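Putative nucleotidyltransferase TM1012 (Thermotoga maritima, PDB 4HX0) is a putative nucleotidyltransferase of the aminoglycoside-2''-adenylyltransferase family, and probably transfers a nucleotide to a substrate not yet identified. Local coordinates at residues A38-P43 with L133-E138; G33-A38 with H47-Q52. All blocks are in the same frame, centred on the assembly; numbering follows the deposited sequence.

Interaction 1: A38-P43 with L133-E138; sequences ALQGVP and LSLEYE. With NA (sodium ion), chain C; BU1 (1,4-butanediol), chain T.
Gln40 lays its side chain across the start of helix 135-159 and clasps the backbone there with both ends of its amide. The chain leaves beside its own backbone N (chi1 -64°) and then runs extended, which carries the amide past Leu135 to the residues before the helix. There NE2 donates to Leu133 O at 2.7 Å, approaching from 26° outside the carbonyl plane. Ser36 O takes a second bond from NE2, so the amide nitrogen links helix 33-39 to the end of strand 128-133 and its rotation is largely fixed. OE1 receives only a weak, bent bond from Leu135 N (3.3 Å, 123°); a water between the same two atoms makes a shorter link, 2.9 Å from Gln40 OE1. An alanine here would remove the amide, probably leaving Leu133 O without this donor and Leu135 N without one of its acceptors, though the CB contact with Leu135 would remain.

Nearer the backbone of Gln40 the contact is apolar. The branch point of Leu135 rests on the stem of the glutamine, CG to Gln40 CB 3.6 Å, while CD1 comes 3.6 Å from Gln40 O. The other methyl, CD2, meets Val42 CG2 at 3.7 Å, the two side chains passing one another in opposing senses. A Schellman motif with Gly41 at C-prime ends one helix, and Ser134, at the N-cap of the other, accepts from Tyr137 N through OG. Phe37 of helix 33-39 packs on both Val42 and Leu135, Leu39 reaches Val132 of strand 128-133, and Leu133 lies against Val30 of strand 29-32.

Interaction 2: G33-A38 with H47-Q52; sequences GSLSFA and HDIDIQ. With NA (sodium ion), chain C; BU1 (1,4-butanediol), chain L.
Leu35, the residue covered most here, sets its CD2 methyl 4.0 Å from Ile49 CG1 and equally near Ile49 CG2. The two side chains run alongside each other in the same sense, and Leu15 and Ile18 of helix 9-22 close in on Leu35 and Ile49 respectively. Helix 33-38 crosses strand 49-52 almost at right angles (93°), so that one turn of helix meets the strand.

Asp50 points toward Gly33, its OD2 only 3.4 Å from Gly33 CA in the conformer described. The glycine makes this approach possible, since a beta carbon there would collide with the carboxylate. A water joins the two backbones, accepting from Asp50 N at 2.7 Å and, weakly, from Leu35 N.

Ser34, like Gly33 modelled in two conformers, turns OG in one of them between its own N and carbonyl carbon (chi1 63°). From there OG donates to the butanediol oxygen O6, 2.7 Å away. His47 N also donates to O6, which in turn donates a hydrogen bond to Asp48 OD1 at 2.9 Å, so a single hydroxyl bridges helix 33-39 and the residues leading into strand 49-53.

Asp50 also touches Glu96 on the adjacent strand, and the butanediol lies beside Asp50, its C2 3.6 Å from OD2. Gly33-Ser34 and the Asp48-Ile49-Asp50 run are consistent with the Gly-Ser and Asp-x-Asp motifs of the polymerase beta-like nucleotidyltransferase fold.

How the interactions relate
Both contacts are built on helix 33-39. From the N terminus, helix 9-22 and edge strand 29-32 lead into it; the chain then turns at residues 40-43 and comes back along strand 49-53, where interaction 2 closes a short loop against the helix. Interaction 1 waits much longer: the remaining strands of the main sheet and the hairpin of 120-125 and 128-133 intervene before 133-138 returns to the helix's far end. The segments therefore alternate along the chain, and the two loops cross. They share Ala38 and touch directly where Glu138 CB packs on Phe37 CZ. Together they bind the central sheet, hairpin and long C-terminal helix to one short helix.

Interaction 1: A38-P43 with L133-E138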
ATOM      1  N   ALA A  38       3.252 -10.725   3.485  1.00 19.81           N
ATOM      2  CA  ALA A  38       4.484 -11.469   3.661  1.00 21.09           C
ATOM      3  C   ALA A  38       5.176 -11.138   4.993  1.00 23.33           C
ATOM      4  O   ALA A  38       5.588 -12.048   5.725  1.00 23.42           O
ATOM      5  CB  ALA A  38       5.429 -11.249   2.487  1.00 21.11           C
ATOM      6  N   LEU A  39       5.300  -9.849   5.306  1.00 21.47           N
ATOM      7  CA  LEU A  39       5.917  -9.433   6.558  1.00 22.56           C
ATOM      8  C   LEU A  39       5.151  -9.971   7.751  1.00 23.87           C
ATOM      9  O   LEU A  39       5.699 -10.132   8.831  1.00 24.27           O
ATOM     10  CB  LEU A  39       6.005  -7.915   6.643  1.00 22.60           C
ATOM     11  CG  LEU A  39       6.994  -7.251   5.675  1.00 22.65           C
ATOM     12  CD1 LEU A  39       6.621  -5.785   5.541  1.00 22.57           C
ATOM     13  CD2 LEU A  39       8.431  -7.412   6.140  1.00 24.19           C
ATOM     14  N   GLN A  40       3.874 -10.247   7.554  1.00 23.06           N
ATOM     15  CA  GLN A  40       3.076 -10.741   8.661  1.00 24.01           C
ATOM     16  C   GLN A  40       2.872 -12.249   8.563  1.00 24.34           C
ATOM     17  O   GLN A  40       1.912 -12.781   9.105  1.00 26.17           O
ATOM     18  CB  GLN A  40       1.760  -9.981   8.718  1.00 21.51           C
ATOM     19  CG  GLN A  40       1.974  -8.491   9.004  1.00 21.60           C
ATOM     20  CD  GLN A  40       0.688  -7.715   9.089  1.00 22.11           C
ATOM     21  OE1 GLN A  40       0.082  -7.623  10.149  1.00 24.55           O
ATOM     22  NE2 GLN A  40       0.286  -7.110   7.982  1.00 20.18           N
ATOM     23  N   GLY A  41       3.767 -12.922   7.843  1.00 25.88           N
ATOM     24  CA  GLY A  41       3.822 -14.384   7.842  1.00 26.33           C
ATOM     25  C   GLY A  41       2.970 -15.142   6.840  1.00 27.27           C
ATOM     26  O   GLY A  41       2.910 -16.384   6.876  1.00 27.59           O
ATOM     27  N   VAL A  42       2.316 -14.418   5.939  1.00 26.93           N
ATOM     28  CA  VAL A  42       1.491 -15.060   4.940  1.00 28.52           C
ATOM     29  C   VAL A  42       2.403 -15.323   3.754  1.00 29.39           C
ATOM     30  O   VAL A  42       3.025 -14.392   3.237  1.00 29.44           O
ATOM     31  CB  VAL A  42       0.239 -14.228   4.567  1.00 28.90           C
ATOM     32  CG1 VAL A  42      -0.636 -14.992   3.577  1.00 29.47           C
ATOM     33  CG2 VAL A  42      -0.572 -13.930   5.817  1.00 28.86           C
ATOM     34  N   PRO A  43       2.543 -16.598   3.363  1.00 29.77           N
ATOM     35  CA  PRO A  43       3.517 -16.898   2.317  1.00 31.94           C
ATOM     36  C   PRO A  43       2.947 -16.461   0.974  1.00 33.06           C
ATOM     37  O   PRO A  43       2.113 -17.146   0.387  1.00 42.73           O
ATOM     38  CB  PRO A  43       3.677 -18.422   2.413  1.00 30.75           C
ATOM     39  CG  PRO A  43       2.349 -18.901   2.913  1.00 31.93           C
ATOM     40  CD  PRO A  43       1.767 -17.793   3.758  1.00 30.86           C
ATOM     41  N   LEU A 133      -0.168  -2.463   7.848  1.00 21.16           N
ATOM     42  CA  LEU A 133      -1.554  -2.594   8.285  1.00 22.18           C
ATOM     43  C   LEU A 133      -1.821  -4.021   8.689  1.00 21.70           C
ATOM     44  O   LEU A 133      -1.315  -4.956   8.058  1.00 21.57           O
ATOM     45  CB  LEU A 133      -2.539  -2.172   7.194  1.00 23.55           C
ATOM     46  CG  LEU A 133      -2.555  -0.668   6.972  1.00 25.79           C
ATOM     47  CD1 LEU A 133      -3.497  -0.320   5.846  1.00 25.91           C
ATOM     48  CD2 LEU A 133      -2.913   0.083   8.254  1.00 25.51           C
ATOM     49  N   SER A 134      -2.625  -4.191   9.737  1.00 19.94           N
ATOM     50  CA  SER A 134      -2.917  -5.521  10.255  1.00 21.38           C
ATOM     51  C   SER A 134      -3.406  -6.453   9.153  1.00 20.09           C
ATOM     52  O   SER A 134      -4.034  -6.010   8.194  1.00 20.86           O
ATOM     53  CB  SER A 134      -3.973  -5.460  11.347  1.00 22.08           C
ATOM     54  OG  SER A 134      -5.212  -5.082  10.781  1.00 23.61           O
ATOM     55  N   LEU A 135      -3.111  -7.740   9.311  1.00 21.46           N
ATOM     56  CA  LEU A 135      -3.601  -8.760   8.399  1.00 21.20           C
ATOM     57  C   LEU A 135      -5.110  -8.696   8.317  1.00 21.61           C
ATOM     58  O   LEU A 135      -5.683  -8.792   7.244  1.00 21.37           O
ATOM     59  CB  LEU A 135      -3.225 -10.156   8.888  1.00 22.92           C
ATOM     60  CG  LEU A 135      -1.801 -10.583   8.603  1.00 22.15           C
ATOM     61  CD1 LEU A 135      -1.570 -11.939   9.241  1.00 22.88           C
ATOM     62  CD2 LEU A 135      -1.561 -10.620   7.088  1.00 22.93           C
ATOM     63  N   GLU A 136      -5.769  -8.511   9.453  1.00 21.58           N
ATOM     64  CA  GLU A 136      -7.221  -8.462   9.497  0.50 22.52           C
ATOM     65  C   GLU A 136      -7.715  -7.334   8.589  1.00 22.49           C
ATOM     66  O   GLU A 136      -8.649  -7.486   7.787  1.00 22.92           O
ATOM     67  CB  GLU A 136      -7.665  -8.270  10.954  0.50 22.48           C
ATOM     68  CG  GLU A 136      -7.424  -9.491  11.848  0.50 22.69           C
ATOM     69  CD  GLU A 136      -5.957  -9.811  12.130  0.50 24.10           C
ATOM     70  OE1 GLU A 136      -5.084  -8.895  12.109  0.50 21.82           O
ATOM     71  OE2 GLU A 136      -5.678 -11.007  12.403  0.50 25.17           O
ATOM     72  N   TYR A 137      -7.061  -6.183   8.724  1.00 20.88           N
ATOM     73  CA  TYR A 137      -7.465  -5.041   7.919  1.00 21.18           C
ATOM     74  C   TYR A 137      -7.194  -5.292   6.446  1.00 21.26           C
ATOM     75  O   TYR A 137      -8.017  -4.942   5.574  1.00 19.69           O
ATOM     76  CB  TYR A 137      -6.732  -3.755   8.336  1.00 21.80           C
ATOM     77  CG  TYR A 137      -7.224  -2.568   7.559  1.00 24.29           C
ATOM     78  CD1 TYR A 137      -8.320  -1.821   8.013  1.00 24.33           C
ATOM     79  CD2 TYR A 137      -6.620  -2.203   6.359  1.00 23.65           C
ATOM     80  CE1 TYR A 137      -8.791  -0.737   7.294  1.00 25.80           C
ATOM     81  CE2 TYR A 137      -7.093  -1.128   5.633  1.00 27.32           C
ATOM     82  CZ  TYR A 137      -8.171  -0.398   6.107  1.00 26.18           C
ATOM     83  OH  TYR A 137      -8.623   0.667   5.371  1.00 27.52           O
ATOM     84  N   GLU A 138      -6.026  -5.851   6.168  1.00 20.65           N
ATOM     85  CA  GLU A 138      -5.565  -6.099   4.797  0.50 21.00           C
ATOM     86  C   GLU A 138      -6.493  -7.093   4.103  1.00 21.70           C
ATOM     87  O   GLU A 138      -6.892  -6.906   2.961  1.00 20.44           O
ATOM     88  CB  GLU A 138      -4.146  -6.671   4.824  0.50 21.32           C
ATOM     89  CG  GLU A 138      -3.049  -5.654   5.076  0.50 20.44           C
ATOM     90  CD  GLU A 138      -2.983  -4.641   3.967  0.50 20.91           C
ATOM     91  OE1 GLU A 138      -3.241  -5.007   2.802  0.50 20.65           O
ATOM     92  OE2 GLU A 138      -2.674  -3.484   4.259  0.50 21.88           O
TER
HETATM   93 NA    NA C 202       5.920 -14.622   4.544  1.00 38.29          NA
HETATM   94  C1  BU1 T 219      -4.805 -16.162   7.815  1.00 75.66           C
HETATM   95  C2  BU1 T 219      -5.377 -16.170   9.231  1.00 74.93           C
HETATM   96  C3  BU1 T 219      -6.167 -14.898   9.516  1.00 75.57           C
HETATM   97  C4  BU1 T 219      -5.299 -13.852  10.213  1.00 73.43           C
HETATM   98  O5  BU1 T 219      -3.628 -15.342   7.757  1.00 73.64           O
HETATM   99  O6  BU1 T 219      -5.995 -12.600  10.240  1.00 69.48           O
HETATM  100  O   HOH W   1      -2.022  -8.478  12.008  1.00 31.91           O

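Interaction 2: G33-A38 with H47-Q52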
ATOM      1  N   GLY A  33      -0.440  -4.121   0.707  1.00 20.28           N
ATOM      2  CA  GLY A  33      -0.310  -5.060  -0.397  0.50 20.52           C
ATOM      3  C   GLY A  33       0.446  -6.314   0.007  1.00 20.32           C
ATOM      4  O   GLY A  33       0.505  -6.674   1.188  1.00 18.41           O
ATOM      5  N   SER A  34       1.041  -6.965  -0.980  1.00 20.39           N
ATOM      6  CA  SER A  34       1.618  -8.290  -0.779  0.58 20.37           C
ATOM      7  C   SER A  34       2.723  -8.272   0.273  1.00 20.09           C
ATOM      8  O   SER A  34       2.782  -9.159   1.119  1.00 20.87           O
ATOM      9  CB  SER A  34       2.144  -8.864  -2.094  0.58 20.38           C
ATOM     10  OG  SER A  34       3.180  -8.054  -2.595  0.58 20.42           O
ATOM     11  N   LEU A  35       3.575  -7.257   0.243  1.00 19.21           N
ATOM     12  CA  LEU A  35       4.675  -7.222   1.195  1.00 19.48           C
ATOM     13  C   LEU A  35       4.175  -7.173   2.648  1.00 19.29           C
ATOM     14  O   LEU A  35       4.767  -7.790   3.518  1.00 18.96           O
ATOM     15  CB  LEU A  35       5.661  -6.079   0.888  1.00 19.04           C
ATOM     16  CG  LEU A  35       6.858  -5.961   1.860  1.00 18.84           C
ATOM     17  CD1 LEU A  35       7.685  -7.234   1.863  1.00 19.89           C
ATOM     18  CD2 LEU A  35       7.701  -4.754   1.447  1.00 20.27           C
ATOM     19  N   SER A  36       3.052  -6.494   2.890  1.00 19.25           N
ATOM     20  CA  SER A  36       2.482  -6.458   4.239  1.00 19.85           C
ATOM     21  C   SER A  36       2.032  -7.863   4.649  1.00 19.47           C
ATOM     22  O   SER A  36       2.271  -8.266   5.781  1.00 19.45           O
ATOM     23  CB  SER A  36       1.291  -5.504   4.329  1.00 21.50           C
ATOM     24  OG  SER A  36       0.734  -5.548   5.635  1.00 25.11           O
ATOM     25  N   PHE A  37       1.387  -8.593   3.737  1.00 19.38           N
ATOM     26  CA  PHE A  37       1.003  -9.998   4.016  1.00 19.52           C
ATOM     27  C   PHE A  37       2.223 -10.844   4.337  1.00 20.02           C
ATOM     28  O   PHE A  37       2.226 -11.582   5.344  1.00 19.00           O
ATOM     29  CB  PHE A  37       0.260 -10.590   2.827  1.00 21.54           C
ATOM     30  CG  PHE A  37      -1.151 -10.092   2.681  1.00 23.33           C
ATOM     31  CD1 PHE A  37      -2.157 -10.552   3.527  1.00 25.21           C
ATOM     32  CD2 PHE A  37      -1.479  -9.171   1.703  1.00 24.93           C
ATOM     33  CE1 PHE A  37      -3.461 -10.091   3.389  1.00 24.53           C
ATOM     34  CE2 PHE A  37      -2.784  -8.718   1.560  1.00 25.62           C
ATOM     35  CZ  PHE A  37      -3.773  -9.182   2.403  1.00 24.79           C
ATOM     36  N   ALA A  38       3.252 -10.725   3.485  1.00 19.81           N
ATOM     37  CA  ALA A  38       4.484 -11.469   3.661  1.00 21.09           C
ATOM     38  C   ALA A  38       5.176 -11.138   4.993  1.00 23.33           C
ATOM     39  O   ALA A  38       5.588 -12.048   5.725  1.00 23.42           O
ATOM     40  CB  ALA A  38       5.429 -11.249   2.487  1.00 21.11           C
ATOM     41  N   HIS A  47       5.884  -8.494  -5.557  1.00 31.37           N
ATOM     42  CA  HIS A  47       6.263  -8.088  -6.901  1.00 32.14           C
ATOM     43  C   HIS A  47       6.537  -6.618  -6.992  1.00 34.38           C
ATOM     44  O   HIS A  47       7.238  -6.140  -7.918  1.00 36.20           O
ATOM     45  CB  HIS A  47       5.178  -8.486  -7.893  1.00 31.31           C
ATOM     46  CG  HIS A  47       4.902  -9.967  -7.921  1.00 29.22           C
ATOM     47  ND1 HIS A  47       5.842 -10.870  -8.247  1.00 29.24           N
ATOM     48  CD2 HIS A  47       3.747 -10.692  -7.643  1.00 28.61           C
ATOM     49  CE1 HIS A  47       5.317 -12.106  -8.185  1.00 28.28           C
ATOM     50  NE2 HIS A  47       4.033 -11.994  -7.814  1.00 27.99           N
ATOM     51  N   ASP A  48       5.986  -5.882  -6.039  1.00 33.71           N
ATOM     52  CA  ASP A  48       6.242  -4.464  -5.888  1.00 32.09           C
ATOM     53  C   ASP A  48       5.934  -4.127  -4.447  1.00 28.69           C
ATOM     54  O   ASP A  48       5.474  -4.982  -3.683  1.00 27.07           O
ATOM     55  CB  ASP A  48       5.369  -3.644  -6.835  1.00 35.34           C
ATOM     56  CG  ASP A  48       3.909  -3.995  -6.718  1.00 41.10           C
ATOM     57  OD1 ASP A  48       3.527  -4.590  -5.689  1.00 42.43           O
ATOM     58  OD2 ASP A  48       3.138  -3.693  -7.653  1.00 45.97           O
ATOM     59  N   ILE A  49       6.200  -2.888  -4.073  1.00 23.61           N
ATOM     60  CA  ILE A  49       6.071  -2.499  -2.680  1.00 21.67           C
ATOM     61  C   ILE A  49       5.023  -1.401  -2.664  1.00 21.34           C
ATOM     62  O   ILE A  49       5.098  -0.452  -3.446  1.00 21.48           O
ATOM     63  CB  ILE A  49       7.402  -1.996  -2.118  1.00 21.67           C
ATOM     64  CG1 ILE A  49       8.452  -3.128  -2.105  1.00 22.70           C
ATOM     65  CG2 ILE A  49       7.207  -1.390  -0.731  1.00 20.45           C
ATOM     66  CD1 ILE A  49       9.820  -2.659  -1.646  1.00 23.24           C
ATOM     67  N   ASP A  50       4.023  -1.564  -1.812  1.00 19.25           N
ATOM     68  CA  ASP A  50       2.941  -0.597  -1.699  1.00 19.19           C
ATOM     69  C   ASP A  50       3.097   0.095  -0.382  1.00 18.01           C
ATOM     70  O   ASP A  50       3.184  -0.553   0.647  1.00 17.52           O
ATOM     71  CB  ASP A  50       1.594  -1.301  -1.706  1.00 18.53           C
ATOM     72  CG  ASP A  50       1.327  -1.996  -2.991  1.00 22.31           C
ATOM     73  OD1 ASP A  50       1.705  -1.450  -4.037  1.00 22.79           O
ATOM     74  OD2 ASP A  50       0.765  -3.103  -2.970  1.00 25.65           O
ATOM     75  N   ILE A  51       3.139   1.414  -0.424  1.00 18.58           N
ATOM     76  CA  ILE A  51       3.210   2.195   0.779  1.00 18.70           C
ATOM     77  C   ILE A  51       1.924   2.987   0.833  1.00 18.50           C
ATOM     78  O   ILE A  51       1.584   3.711  -0.094  1.00 19.37           O
ATOM     79  CB  ILE A  51       4.428   3.144   0.793  1.00 18.29           C
ATOM     80  CG1 ILE A  51       5.756   2.371   0.653  1.00 19.50           C
ATOM     81  CG2 ILE A  51       4.422   4.012   2.051  1.00 19.05           C
ATOM     82  CD1 ILE A  51       5.973   1.282   1.686  1.00 20.76           C
ATOM     83  N   GLN A  52       1.185   2.814   1.912  1.00 17.62           N
ATOM     84  CA  GLN A  52       0.012   3.602   2.108  1.00 17.97           C
ATOM     85  C   GLN A  52       0.322   4.601   3.218  1.00 18.25           C
ATOM     86  O   GLN A  52       1.057   4.310   4.168  1.00 18.70           O
ATOM     87  CB  GLN A  52      -1.159   2.701   2.476  1.00 18.55           C
ATOM     88  CG  GLN A  52      -2.432   3.440   2.812  1.00 19.04           C
ATOM     89  CD  GLN A  52      -3.611   2.499   2.914  1.00 20.15           C
ATOM     90  OE1 GLN A  52      -3.498   1.324   2.572  1.00 21.29           O
ATOM     91  NE2 GLN A  52      -4.750   3.014   3.376  1.00 19.23           N
TER
HETATM   92 NA    NA C 202       5.920 -14.622   4.544  1.00 38.29          NA
HETATM   93  C1  BU1 L 211      -1.019  -6.965  -3.882  0.50 25.55           C
HETATM   94  C2  BU1 L 211       0.379  -6.479  -4.250  0.50 25.38           C
HETATM   95  C3  BU1 L 211       0.738  -6.906  -5.669  0.50 25.32           C
HETATM   96  C4  BU1 L 211       1.836  -7.957  -5.688  0.50 24.30           C
HETATM   97  O5  BU1 L 211      -1.700  -7.437  -5.041  0.50 25.48           O
HETATM   98  O6  BU1 L 211       3.070  -7.380  -5.254  0.50 22.72           O
HETATM   99  O   HOH W   2       3.753  -4.028  -0.719  1.00 23.63           O